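Local coordinates for protein purine nucleoside phosphorylase (Schistosoma mansoni, PDB 6BJ7) that catalyses the reversible phosphorolysis of purine nucleosides such as inosine and guanosine, releasing the free base and ribose 1-phosphate, at residues E191-F196 against G215-G220; T116-G121 against V240-N245; Q84-M89 against G220-P225. All blocks are in the same frame, centred on the assembly; numbering follows the deposited sequence.

Interaction 1 (E191-F196 against G215-G220); sequences EGVYAF and GCDVVG. With DU7 (4-chloro-6-methylpyrimidin-2-amine), chain G.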
ATOM      1  N   GLU A 191      -2.904  17.260 -21.354  1.00 27.67           N
ATOM      2  CA  GLU A 191      -2.576  17.392 -19.931  1.00 29.01           C
ATOM      3  C   GLU A 191      -3.355  16.346 -19.147  1.00 30.85           C
ATOM      4  O   GLU A 191      -4.370  15.838 -19.622  1.00 32.66           O
ATOM      5  CB  GLU A 191      -2.869  18.799 -19.412  1.00 35.78           C
ATOM      6  CG  GLU A 191      -4.319  19.203 -19.444  1.00 46.78           C
ATOM      7  CD  GLU A 191      -4.533  20.587 -18.854  1.00 64.33           C
ATOM      8  OE1 GLU A 191      -3.596  21.417 -18.909  1.00 60.11           O
ATOM      9  OE2 GLU A 191      -5.630  20.831 -18.313  1.00 50.61           O
ATOM     10  N   GLY A 192      -2.871  15.973 -17.962  1.00 27.04           N
ATOM     11  CA  GLY A 192      -3.644  15.001 -17.210  1.00 25.42           C
ATOM     12  C   GLY A 192      -3.057  14.620 -15.866  1.00 25.18           C
ATOM     13  O   GLY A 192      -1.956  15.031 -15.486  1.00 25.84           O
ATOM     14  N   VAL A 193      -3.826  13.789 -15.172  1.00 24.68           N
ATOM     15  CA  VAL A 193      -3.497  13.288 -13.829  1.00 23.14           C
ATOM     16  C   VAL A 193      -2.830  11.906 -13.926  1.00 25.94           C
ATOM     17  O   VAL A 193      -3.358  10.992 -14.582  1.00 26.74           O
ATOM     18  CB  VAL A 193      -4.770  13.219 -12.952  1.00 26.57           C
ATOM     19  CG1 VAL A 193      -4.476  12.544 -11.582  1.00 27.63           C
ATOM     20  CG2 VAL A 193      -5.384  14.607 -12.738  1.00 27.39           C
ATOM     21  N   TYR A 194      -1.683  11.739 -13.244  1.00 23.27           N
ATOM     22  CA  TYR A 194      -0.879  10.509 -13.285  1.00 22.90           C
ATOM     23  C   TYR A 194      -1.117   9.630 -12.058  1.00 24.20           C
ATOM     24  O   TYR A 194      -0.928  10.086 -10.921  1.00 25.51           O
ATOM     25  CB  TYR A 194       0.600  10.875 -13.366  1.00 25.21           C
ATOM     26  CG  TYR A 194       1.651   9.756 -13.450  1.00 24.31           C
ATOM     27  CD1 TYR A 194       2.203   9.375 -14.670  1.00 23.57           C
ATOM     28  CD2 TYR A 194       2.147   9.135 -12.311  1.00 23.13           C
ATOM     29  CE1 TYR A 194       3.199   8.401 -14.770  1.00 22.93           C
ATOM     30  CE2 TYR A 194       3.144   8.151 -12.397  1.00 23.14           C
ATOM     31  CZ  TYR A 194       3.670   7.780 -13.611  1.00 21.72           C
ATOM     32  OH  TYR A 194       4.649   6.830 -13.682  1.00 23.38           O
ATOM     33  N   ALA A 195      -1.503   8.360 -12.284  1.00 22.01           N
ATOM     34  CA  ALA A 195      -1.597   7.368 -11.206  1.00 20.14           C
ATOM     35  C   ALA A 195      -0.288   6.597 -11.102  1.00 22.64           C
ATOM     36  O   ALA A 195       0.203   6.067 -12.104  1.00 22.29           O
ATOM     37  CB  ALA A 195      -2.741   6.381 -11.432  1.00 25.22           C
ATOM     38  N   PHE A 196       0.277   6.539  -9.884  1.00 22.01           N
ATOM     39  CA  PHE A 196       1.475   5.746  -9.590  1.00 19.81           C
ATOM     40  C   PHE A 196       1.070   4.334  -9.144  1.00 19.50           C
ATOM     41  O   PHE A 196       0.484   4.160  -8.066  1.00 20.82           O
ATOM     42  CB  PHE A 196       2.291   6.477  -8.521  1.00 18.71           C
ATOM     43  CG  PHE A 196       3.618   5.805  -8.103  1.00 19.14           C
ATOM     44  CD1 PHE A 196       4.267   4.890  -8.919  1.00 20.38           C
ATOM     45  CD2 PHE A 196       4.191   6.100  -6.841  1.00 19.20           C
ATOM     46  CE1 PHE A 196       5.442   4.269  -8.521  1.00 21.32           C
ATOM     47  CE2 PHE A 196       5.386   5.481  -6.440  1.00 21.22           C
ATOM     48  CZ  PHE A 196       6.016   4.557  -7.284  1.00 19.35           C
ATOM     49  N   GLY A 215     -10.754   9.075 -11.899  1.00 38.79           N
ATOM     50  CA  GLY A 215     -10.268  10.313 -12.474  1.00 42.05           C
ATOM     51  C   GLY A 215      -8.829  10.319 -12.938  1.00 61.63           C
ATOM     52  O   GLY A 215      -8.261  11.402 -13.115  1.00 36.25           O
ATOM     53  N   CYS A 216      -8.217   9.159 -13.148  1.00 33.18           N
ATOM     54  CA  CYS A 216      -6.847   9.093 -13.643  1.00 32.86           C
ATOM     55  C   CYS A 216      -6.836   9.170 -15.153  1.00 26.58           C
ATOM     56  O   CYS A 216      -7.674   8.558 -15.822  1.00 31.06           O
ATOM     57  CB  CYS A 216      -6.160   7.803 -13.208  1.00 32.57           C
ATOM     58  SG  CYS A 216      -6.230   7.595 -11.442  1.00 39.89           S
ATOM     59  N   ASP A 217      -5.877   9.924 -15.696  1.00 26.17           N
ATOM     60  CA  ASP A 217      -5.696   9.987 -17.136  1.00 28.07           C
ATOM     61  C   ASP A 217      -4.605   9.062 -17.658  1.00 24.67           C
ATOM     62  O   ASP A 217      -4.712   8.607 -18.795  1.00 27.44           O
ATOM     63  CB  ASP A 217      -5.381  11.419 -17.562  1.00 28.72           C
ATOM     64  CG  ASP A 217      -6.522  12.380 -17.186  1.00 38.63           C
ATOM     65  OD1 ASP A 217      -7.644  12.173 -17.686  1.00 41.47           O
ATOM     66  OD2 ASP A 217      -6.314  13.296 -16.373  1.00 31.37           O
ATOM     67  N   VAL A 218      -3.573   8.794 -16.860  1.00 23.74           N
ATOM     68  CA  VAL A 218      -2.382   8.047 -17.262  1.00 24.35           C
ATOM     69  C   VAL A 218      -1.956   7.226 -16.048  1.00 24.35           C
ATOM     70  O   VAL A 218      -2.231   7.619 -14.916  1.00 24.66           O
ATOM     71  CB  VAL A 218      -1.252   9.024 -17.687  1.00 30.47           C
ATOM     72  CG1 VAL A 218      -0.018   8.293 -18.093  1.00 30.94           C
ATOM     73  CG2 VAL A 218      -1.707   9.940 -18.816  1.00 33.99           C
ATOM     74  N   VAL A 219      -1.277   6.084 -16.276  1.00 23.89           N
ATOM     75  CA  VAL A 219      -0.752   5.233 -15.200  1.00 21.79           C
ATOM     76  C   VAL A 219       0.679   4.803 -15.530  1.00 22.01           C
ATOM     77  O   VAL A 219       1.010   4.481 -16.679  1.00 22.48           O
ATOM     78  CB  VAL A 219      -1.681   4.004 -14.945  1.00 22.23           C
ATOM     79  CG1 VAL A 219      -1.857   3.157 -16.183  1.00 25.53           C
ATOM     80  CG2 VAL A 219      -1.160   3.145 -13.790  1.00 25.63           C
ATOM     81  N   GLY A 220       1.549   4.827 -14.516  1.00 21.97           N
ATOM     82  CA  GLY A 220       2.908   4.329 -14.685  1.00 21.24           C
ATOM     83  C   GLY A 220       3.548   3.955 -13.356  1.00 21.38           C
ATOM     84  O   GLY A 220       2.938   4.090 -12.295  1.00 20.81           O
TER
HETATM   85  C4  DU7 G 306       1.530   0.715 -19.470  0.90 24.46           C
HETATM   86  C3  DU7 G 306       2.883   1.250 -17.786  0.90 23.70           C
HETATM   87  C2  DU7 G 306       3.910   1.620 -18.577  0.90 27.80           C
HETATM   88  C1  DU7 G 306       3.673   1.524 -19.874  0.90 29.33           C
HETATM   89 CL   DU7 G 306       3.135   1.300 -16.141  0.90 40.79          CL
HETATM   90  N   DU7 G 306       1.709   0.810 -18.133  0.90 22.07           N
HETATM   91  N1  DU7 G 306       0.276   0.241 -19.923  0.90 30.79           N
HETATM   92  N2  DU7 G 306       2.518   1.096 -20.297  0.90 27.88           N
HETATM   93  C   DU7 G 306       4.754   1.929 -20.864  0.90 45.25           C

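Interaction 2 (T116-G121 against V240-N245); sequences TNLAGG and VSLIAN. With DU7 (4-chloro-6-methylpyrimidin-2-amine), chain G; DMS (dimethyl sulfoxide), chain F.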
ATOM      1  N   THR A 116      11.003  12.696 -17.828  1.00 25.21           N
ATOM      2  CA  THR A 116      10.159  11.986 -18.794  1.00 25.71           C
ATOM      3  C   THR A 116       9.981  10.521 -18.375  1.00 28.29           C
ATOM      4  O   THR A 116      10.818   9.947 -17.660  1.00 27.48           O
ATOM      5  CB  THR A 116      10.699  12.037 -20.239  1.00 28.65           C
ATOM      6  OG1 THR A 116      11.968  11.368 -20.350  1.00 29.51           O
ATOM      7  CG2 THR A 116      10.849  13.485 -20.748  1.00 27.54           C
ATOM      8  N   ASN A 117       8.860   9.932 -18.811  1.00 23.60           N
ATOM      9  CA  ASN A 117       8.575   8.519 -18.587  1.00 24.35           C
ATOM     10  C   ASN A 117       7.705   7.983 -19.720  1.00 27.97           C
ATOM     11  O   ASN A 117       7.159   8.736 -20.528  1.00 25.82           O
ATOM     12  CB  ASN A 117       7.882   8.268 -17.228  1.00 25.24           C
ATOM     13  CG  ASN A 117       6.510   8.953 -17.118  1.00 24.70           C
ATOM     14  OD1 ASN A 117       5.598   8.675 -17.877  1.00 28.86           O
ATOM     15  ND2 ASN A 117       6.377   9.851 -16.158  1.00 31.26           N
ATOM     16  N   LEU A 118       7.627   6.645 -19.789  1.00 26.90           N
ATOM     17  CA  LEU A 118       6.657   5.927 -20.612  1.00 24.57           C
ATOM     18  C   LEU A 118       5.503   5.430 -19.735  1.00 23.16           C
ATOM     19  O   LEU A 118       5.712   4.994 -18.591  1.00 26.95           O
ATOM     20  CB  LEU A 118       7.331   4.751 -21.321  1.00 31.71           C
ATOM     21  CG  LEU A 118       8.319   5.101 -22.446  1.00 38.80           C
ATOM     22  CD1 LEU A 118       9.451   4.105 -22.425  1.00 56.22           C
ATOM     23  CD2 LEU A 118       7.623   5.082 -23.791  1.00 36.47           C
ATOM     24  N   ALA A 119       4.274   5.542 -20.236  1.00 26.89           N
ATOM     25  CA  ALA A 119       3.100   5.279 -19.406  1.00 24.38           C
ATOM     26  C   ALA A 119       1.953   4.703 -20.239  1.00 24.31           C
ATOM     27  O   ALA A 119       1.958   4.769 -21.472  1.00 25.88           O
ATOM     28  CB  ALA A 119       2.655   6.565 -18.725  1.00 25.39           C
ATOM     29  N   GLY A 120       0.957   4.137 -19.547  1.00 23.42           N
ATOM     30  CA  GLY A 120      -0.296   3.707 -20.196  1.00 22.65           C
ATOM     31  C   GLY A 120      -1.395   4.759 -20.141  1.00 24.52           C
ATOM     32  O   GLY A 120      -1.548   5.482 -19.150  1.00 24.39           O
ATOM     33  N   GLY A 121      -2.161   4.843 -21.240  1.00 24.96           N
ATOM     34  CA  GLY A 121      -3.287   5.752 -21.328  1.00 26.76           C
ATOM     35  C   GLY A 121      -4.556   5.181 -20.715  1.00 26.35           C
ATOM     36  O   GLY A 121      -4.904   4.026 -20.959  1.00 28.09           O
ATOM     37  N   VAL A 240       6.652  14.813 -18.070  1.00 25.46           N
ATOM     38  CA  VAL A 240       5.953  14.501 -19.319  1.00 24.52           C
ATOM     39  C   VAL A 240       5.931  12.987 -19.515  1.00 26.73           C
ATOM     40  O   VAL A 240       6.982  12.333 -19.460  1.00 26.68           O
ATOM     41  CB  VAL A 240       6.612  15.191 -20.527  1.00 25.28           C
ATOM     42  CG1 VAL A 240       5.815  14.899 -21.809  1.00 32.24           C
ATOM     43  CG2 VAL A 240       6.730  16.699 -20.290  1.00 28.73           C
ATOM     44  N   SER A 241       4.737  12.432 -19.755  1.00 24.61           N
ATOM     45  CA  SER A 241       4.596  11.020 -20.105  1.00 24.75           C
ATOM     46  C   SER A 241       4.448  10.840 -21.619  1.00 24.32           C
ATOM     47  O   SER A 241       3.716  11.591 -22.279  1.00 26.33           O
ATOM     48  CB  SER A 241       3.375  10.400 -19.424  1.00 23.96           C
ATOM     49  OG  SER A 241       3.486  10.297 -18.016  1.00 24.86           O
ATOM     50  N   LEU A 242       5.140   9.842 -22.163  1.00 24.27           N
ATOM     51  CA  LEU A 242       4.897   9.338 -23.511  1.00 23.38           C
ATOM     52  C   LEU A 242       3.975   8.112 -23.418  1.00 25.90           C
ATOM     53  O   LEU A 242       4.301   7.133 -22.731  1.00 25.12           O
ATOM     54  CB  LEU A 242       6.218   8.964 -24.201  1.00 26.28           C
ATOM     55  CG  LEU A 242       6.117   8.213 -25.542  1.00 28.22           C
ATOM     56  CD1 LEU A 242       5.324   9.003 -26.574  1.00 29.24           C
ATOM     57  CD2 LEU A 242       7.531   7.906 -26.077  1.00 31.58           C
ATOM     58  N   ILE A 243       2.837   8.163 -24.105  1.00 25.20           N
ATOM     59  CA  ILE A 243       1.807   7.123 -24.017  1.00 29.20           C
ATOM     60  C   ILE A 243       2.147   5.981 -24.964  1.00 29.59           C
ATOM     61  O   ILE A 243       2.301   6.196 -26.164  1.00 29.06           O
ATOM     62  CB  ILE A 243       0.421   7.711 -24.354  1.00 27.83           C
ATOM     63  CG1 ILE A 243       0.070   8.866 -23.404  1.00 27.87           C
ATOM     64  CG2 ILE A 243      -0.666   6.643 -24.301  1.00 29.83           C
ATOM     65  CD1 ILE A 243       0.090   8.493 -21.890  1.00 29.53           C
ATOM     66  N   ALA A 244       2.249   4.751 -24.429  1.00 27.40           N
ATOM     67  CA  ALA A 244       2.581   3.599 -25.256  1.00 30.44           C
ATOM     68  C   ALA A 244       1.373   2.766 -25.679  1.00 28.93           C
ATOM     69  O   ALA A 244       1.481   2.032 -26.650  1.00 30.67           O
ATOM     70  CB  ALA A 244       3.586   2.701 -24.532  1.00 37.77           C
ATOM     71  N   ASN A 245       0.238   2.870 -24.993  1.00 28.25           N
ATOM     72  CA  ASN A 245      -0.968   2.109 -25.333  1.00 29.22           C
ATOM     73  C   ASN A 245      -2.136   2.791 -24.634  1.00 32.42           C
ATOM     74  O   ASN A 245      -1.932   3.602 -23.728  1.00 28.88           O
ATOM     75  CB  ASN A 245      -0.868   0.652 -24.885  1.00 27.25           C
ATOM     76  CG  ASN A 245      -1.040   0.501 -23.360  1.00 34.07           C
ATOM     77  OD1 ASN A 245      -0.307   1.097 -22.586  1.00 34.14           O
ATOM     78  ND2 ASN A 245      -2.032  -0.262 -22.939  1.00 31.38           N
TER
HETATM   79  C4  DU7 G 306       1.530   0.715 -19.470  0.90 24.46           C
HETATM   80  C3  DU7 G 306       2.883   1.250 -17.786  0.90 23.70           C
HETATM   81  C2  DU7 G 306       3.910   1.620 -18.577  0.90 27.80           C
HETATM   82  C1  DU7 G 306       3.673   1.524 -19.874  0.90 29.33           C
HETATM   83 CL   DU7 G 306       3.135   1.300 -16.141  0.90 40.79          CL
HETATM   84  N   DU7 G 306       1.709   0.810 -18.133  0.90 22.07           N
HETATM   85  N1  DU7 G 306       0.276   0.241 -19.923  0.90 30.79           N
HETATM   86  N2  DU7 G 306       2.518   1.096 -20.297  0.90 27.88           N
HETATM   87  C   DU7 G 306       4.754   1.929 -20.864  0.90 45.25           C
HETATM   88  S   DMS F 305      10.134   4.574 -17.838  1.00281.77           S
HETATM   89  O   DMS F 305       9.949   5.561 -18.940  1.00284.54           O
HETATM   90  C1  DMS F 305      11.884   4.510 -17.377  1.00284.09           C
HETATM   91  C2  DMS F 305       9.429   5.246 -16.310  1.00284.74           C

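Interaction 3 (Q84-M89 against G220-P225); sequences QGRLHM and GMSTVP. With DU7 (4-chloro-6-methylpyrimidin-2-amine), chain G.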
ATOM      1  N   GLN A  84      21.648   9.162 -15.885  1.00 31.32           N
ATOM      2  CA  GLN A  84      21.616   8.207 -17.001  1.00 30.55           C
ATOM      3  C   GLN A  84      21.417   6.814 -16.402  1.00 35.75           C
ATOM      4  O   GLN A  84      22.378   6.164 -15.974  1.00 38.11           O
ATOM      5  CB  GLN A  84      22.902   8.282 -17.827  1.00 32.50           C
ATOM      6  CG  GLN A  84      22.904   7.482 -19.132  1.00 36.07           C
ATOM      7  CD  GLN A  84      24.168   7.710 -19.956  1.00 44.61           C
ATOM      8  OE1 GLN A  84      25.286   7.590 -19.454  1.00 43.72           O
ATOM      9  NE2 GLN A  84      23.983   8.034 -21.230  1.00 60.17           N
ATOM     10  N   GLY A  85      20.170   6.351 -16.409  1.00 46.68           N
ATOM     11  CA  GLY A  85      19.774   5.139 -15.713  1.00 44.16           C
ATOM     12  C   GLY A  85      19.034   5.448 -14.423  1.00 43.70           C
ATOM     13  O   GLY A  85      19.663   5.618 -13.368  1.00 46.92           O
ATOM     14  N   ARG A  86      17.708   5.548 -14.455  1.00 47.38           N
ATOM     15  CA  ARG A  86      17.055   5.949 -13.210  1.00 37.98           C
ATOM     16  C   ARG A  86      16.785   4.742 -12.313  1.00 34.95           C
ATOM     17  O   ARG A  86      16.781   3.579 -12.743  1.00 36.62           O
ATOM     18  CB  ARG A  86      15.749   6.739 -13.429  1.00 59.91           C
ATOM     19  CG  ARG A  86      14.813   6.252 -14.491  1.00 50.94           C
ATOM     20  CD  ARG A  86      13.356   6.155 -14.006  1.00 74.87           C
ATOM     21  NE  ARG A  86      12.695   7.418 -13.632  1.00 45.42           N
ATOM     22  CZ  ARG A  86      11.946   8.167 -14.440  1.00 53.04           C
ATOM     23  NH1 ARG A  86      11.775   7.859 -15.731  1.00 47.54           N
ATOM     24  NH2 ARG A  86      11.380   9.261 -13.960  1.00 61.86           N
ATOM     25  N   LEU A  87      16.588   5.048 -11.043  1.00 32.35           N
ATOM     26  CA  LEU A  87      16.277   4.049 -10.039  1.00 27.47           C
ATOM     27  C   LEU A  87      14.767   3.962  -9.907  1.00 27.90           C
ATOM     28  O   LEU A  87      14.116   4.981  -9.666  1.00 29.18           O
ATOM     29  CB  LEU A  87      16.871   4.450  -8.685  1.00 32.58           C
ATOM     30  CG  LEU A  87      18.376   4.319  -8.494  1.00 53.87           C
ATOM     31  CD1 LEU A  87      19.119   5.105  -9.532  1.00 53.29           C
ATOM     32  CD2 LEU A  87      18.746   4.814  -7.116  1.00 67.14           C
ATOM     33  N   HIS A  88      14.218   2.754 -10.039  1.00 24.50           N
ATOM     34  CA  HIS A  88      12.783   2.512  -9.889  1.00 23.58           C
ATOM     35  C   HIS A  88      12.473   1.740  -8.611  1.00 23.77           C
ATOM     36  O   HIS A  88      13.190   0.791  -8.262  1.00 22.51           O
ATOM     37  CB  HIS A  88      12.253   1.688 -11.062  1.00 23.89           C
ATOM     38  CG  HIS A  88      12.308   2.363 -12.391  1.00 33.06           C
ATOM     39  ND1 HIS A  88      13.329   2.143 -13.300  1.00 39.44           N
ATOM     40  CD2 HIS A  88      11.432   3.193 -13.002  1.00 57.27           C
ATOM     41  CE1 HIS A  88      13.097   2.851 -14.392  1.00 40.15           C
ATOM     42  NE2 HIS A  88      11.950   3.487 -14.242  1.00 53.51           N
ATOM     43  N   MET A  89      11.372   2.108  -7.925  1.00 19.96           N
ATOM     44  CA  MET A  89      11.103   1.474  -6.630  0.86 18.99           C
ATOM     45  C   MET A  89      10.687  -0.001  -6.786  1.00 20.43           C
ATOM     46  O   MET A  89      10.886  -0.787  -5.842  1.00 20.66           O
ATOM     47  CB  MET A  89      10.085   2.301  -5.827  0.86 20.22           C
ATOM     48  CG  MET A  89      10.680   3.709  -5.541  0.86 21.33           C
ATOM     49  SD  MET A  89      10.024   4.626  -4.129  0.86 23.49           S
ATOM     50  CE  MET A  89      10.688   3.659  -2.756  0.86 30.62           C
ATOM     51  N   GLY A 220       1.549   4.827 -14.516  1.00 21.97           N
ATOM     52  CA  GLY A 220       2.908   4.329 -14.685  1.00 21.24           C
ATOM     53  C   GLY A 220       3.548   3.955 -13.356  1.00 21.38           C
ATOM     54  O   GLY A 220       2.938   4.090 -12.295  1.00 20.81           O
ATOM     55  N   MET A 221       4.836   3.569 -13.426  1.00 19.67           N
ATOM     56  CA  MET A 221       5.546   2.979 -12.288  1.00 20.01           C
ATOM     57  C   MET A 221       6.735   3.819 -11.805  1.00 22.01           C
ATOM     58  O   MET A 221       7.623   3.281 -11.136  1.00 20.08           O
ATOM     59  CB  MET A 221       6.047   1.572 -12.634  1.00 22.24           C
ATOM     60  CG  MET A 221       5.028   0.607 -13.234  1.00 24.04           C
ATOM     61  SD  MET A 221       5.788  -0.944 -13.786  1.00 22.84           S
ATOM     62  CE  MET A 221       4.422  -1.695 -14.670  1.00 25.38           C
ATOM     63  N   SER A 222       6.803   5.107 -12.152  1.00 20.25           N
ATOM     64  CA  SER A 222       7.951   5.939 -11.799  1.00 21.68           C
ATOM     65  C   SER A 222       7.478   7.358 -11.497  1.00 23.79           C
ATOM     66  O   SER A 222       6.284   7.617 -11.294  1.00 23.03           O
ATOM     67  CB  SER A 222       8.997   5.930 -12.926  1.00 28.69           C
ATOM     68  OG  SER A 222       8.502   6.623 -14.054  1.00 32.58           O
ATOM     69  N   THR A 223       8.451   8.278 -11.439  1.00 22.33           N
ATOM     70  CA  THR A 223       8.265   9.729 -11.458  1.00 20.84           C
ATOM     71  C   THR A 223       7.741  10.318 -10.142  1.00 21.67           C
ATOM     72  O   THR A 223       8.324  11.279  -9.626  1.00 22.43           O
ATOM     73  CB  THR A 223       7.391  10.097 -12.648  1.00 24.34           C
ATOM     74  OG1 THR A 223       8.108   9.736 -13.840  1.00 27.87           O
ATOM     75  CG2 THR A 223       7.138  11.592 -12.706  1.00 24.69           C
ATOM     76  N   VAL A 224       6.661   9.777  -9.563  1.00 20.88           N
ATOM     77  CA  VAL A 224       6.086  10.379  -8.348  1.00 21.81           C
ATOM     78  C   VAL A 224       7.090  10.414  -7.193  1.00 22.54           C
ATOM     79  O   VAL A 224       7.130  11.423  -6.462  1.00 21.62           O
ATOM     80  CB  VAL A 224       4.760   9.685  -8.007  1.00 20.71           C
ATOM     81  CG1 VAL A 224       4.236  10.034  -6.630  1.00 20.52           C
ATOM     82  CG2 VAL A 224       3.688  10.071  -9.032  1.00 23.25           C
ATOM     83  N   PRO A 225       7.913   9.369  -6.937  1.00 20.14           N
ATOM     84  CA  PRO A 225       8.912   9.483  -5.843  1.00 20.32           C
ATOM     85  C   PRO A 225       9.889  10.642  -6.027  1.00 20.03           C
ATOM     86  O   PRO A 225      10.145  11.408  -5.065  1.00 21.33           O
ATOM     87  CB  PRO A 225       9.617   8.111  -5.860  1.00 24.45           C
ATOM     88  CG  PRO A 225       8.546   7.189  -6.436  1.00 23.06           C
ATOM     89  CD  PRO A 225       7.881   7.997  -7.518  1.00 19.94           C
TER
HETATM   90  C4  DU7 G 306       1.530   0.715 -19.470  0.90 24.46           C
HETATM   91  C3  DU7 G 306       2.883   1.250 -17.786  0.90 23.70           C
HETATM   92  C2  DU7 G 306       3.910   1.620 -18.577  0.90 27.80           C
HETATM   93  C1  DU7 G 306       3.673   1.524 -19.874  0.90 29.33           C
HETATM   94 CL   DU7 G 306       3.135   1.300 -16.141  0.90 40.79          CL
HETATM   95  N   DU7 G 306       1.709   0.810 -18.133  0.90 22.07           N
HETATM   96  N1  DU7 G 306       0.276   0.241 -19.923  0.90 30.79           N
HETATM   97  N2  DU7 G 306       2.518   1.096 -20.297  0.90 27.88           N
HETATM   98  C   DU7 G 306       4.754   1.929 -20.864  0.90 45.25           C
HETATM   99  O   HOH W   1       9.704   4.274  -8.870  1.00 25.53           O

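Interaction 1 (E191-F196 against G215-G220)
D217 reaches across to V193 at the start of a short parallel strand pair, where its side chain takes a backbone N-H. D217 CB lies 3.6 Å from V193 O. CG comes next, about as near V193 N, and beyond it the carboxylate splits its duties. D217 OD2 accepts V193 N at 2.8 Å, an almost straight bond (168° at the hydrogen) that uses the lone pair facing away from OD1, and the same oxygen brushes the CA of G192. OD1 turns the other way and takes N123 ND2, so both oxygens have a partner and the carboxylate cannot easily rotate. V193 O is gripped twice, by D217 N and V218 N. Regular parallel pairing follows: A195 N gives to V218 O at 2.8 Å, and G220 N returns a bond to A195 O.

Y194 and V218 share a face of the sheet. With CG anti to the backbone N (chi1 -179°), the Y194 ring runs along the neighbouring strand, Y194 CD1 4.2 Å from V218 CG1 and Y194 CZ 3.7 Å from G220 CA. Y194 OH lies against G220, 3.1 Å from G220 C, and accepts the backbone N of S222. On the other face A195 CB packs against C216 SG at 3.7 Å. G220 CA also touches the ligand chlorine, DU7 CL, at 3.4 Å. The two strands, with helix 205-213 between them in the chain, make a beta-alpha-beta unit, whose second strand carries the chain to the edge of the ligand pocket in this phosphorylase-superfamily fold.

Interaction 2 (T116-G121 against V240-N245)
The wall of the ligand pocket is built here from two parallel strands, T116-G121 and V240-N245, with N117 and S241 joined side chain to side chain on the face that also carries A119 and I243. S241 OG donates to N117 OD1 at 2.7 Å, in the plane of the amide and on a lone pair (119° at the oxygen). N117 ND2 gives to T223 OG1, so both ends of the amide are engaged and its flip is fixed. On the reverse face L118 and L242 lie alongside each other, pointing the same way, their CD2 atoms 3.6 Å apart.

Backbone bonds alternate between the strands; L242 N to N117 O, at 2.8 Å, is nearly straight. A244 N to A119 O keeps the regular pattern; beyond it the pairing slips by one residue, G121 N giving to N245 O rather than to A244 O. Just there N245 meets the ligand: N245 OD1 accepts the exocyclic amine N1 of DU7 at 2.9 Å, while ND2 is held by S247 and D250. The pyrimidine packs on the A119-G120 backbone, G120 N lying 3.5 Å from DU7 C4. The oxygen O of a dimethyl sulfoxide, probably from the crystallisation liquor, takes L118 N at 2.7 Å.

Strand 218-220 borders 112-121, strand 131-139 borders 236-246, and helix 259-283 covers the face bearing L118 and L242, with V262 on L118 and R269 on L242.

Interaction 3 (Q84-M89 against G220-P225)
The loop after strand 78-84 meets the turn that leads into helix 224-232, and R86, H88 and S222 come together where trimeric purine nucleoside phosphorylases typically form the phosphate pocket; a dimethyl sulfoxide molecule lies near S222, consistent with such a site. The H88 ring presents an edge, H88 CD2 lying 3.7 Å from S222 CB, and is stacked with Y90. The R86 guanidinium lies with one face under S222 OG, which sits roughly over its centre, although the exact place of that hydroxyl is doubtful. Bends at chi2 (132°) and chi3 (65°) turn the guanidinium so that one face meets the turn. Its main polar grip lies beyond the two segments: NH1 donates to T116 O, and E226 is a weak, long ion partner of NE. R86 NH2 lies 3.3 Å from T223 OG1, which accepts N117 ND2.

A water bridges the backbones, accepting from M89 N at 2.9 Å and donating to M221 O at 3.2 Å. Beside it the M89 side chain, modelled in two conformers, slides past P225 in the opposite direction; in one of them M89 SD lies 3.8 Å from P225 CG. M221 turns away from the loop to the ligand, on what is probably the base side of the pocket, and M221 CG lies 3.5 Å from DU7 CL.

T223 takes the N-cap position without a capping bond from its side chain. Around the contact, strand 112-121 backs R86 and T223 through I115, strand 189-196 packs F196 on P225, and helix 95-108 sets I98 against both M89 and P225. From a second subunit, L145 reaches M89 and F161 reaches M221.

Overall arrangement
All three contacts are buried, and all touch the bound pyrimidine. Interactions 1 and 2 belong to one sheet, in which strands 218-220 and 112-121 are neighbours joined through V219 O and G120 N; both rely on regular backbone pairing, with an aspartate or an asparagine-serine pair added. Interaction 3 lies closest to the chain's centre, is the smallest in buried area and joins a loop to the turn entering helix 224-232 by side-chain packing and a bridging water. It shares G220 with interaction 1 and is tied to interaction 2 by N117 to T223 and R86 to T116. Interaction 2 lies against the ligand's ring and amine, interaction 1 touches its chlorine; interaction 3 lines the adjoining, probably phosphate-binding, side.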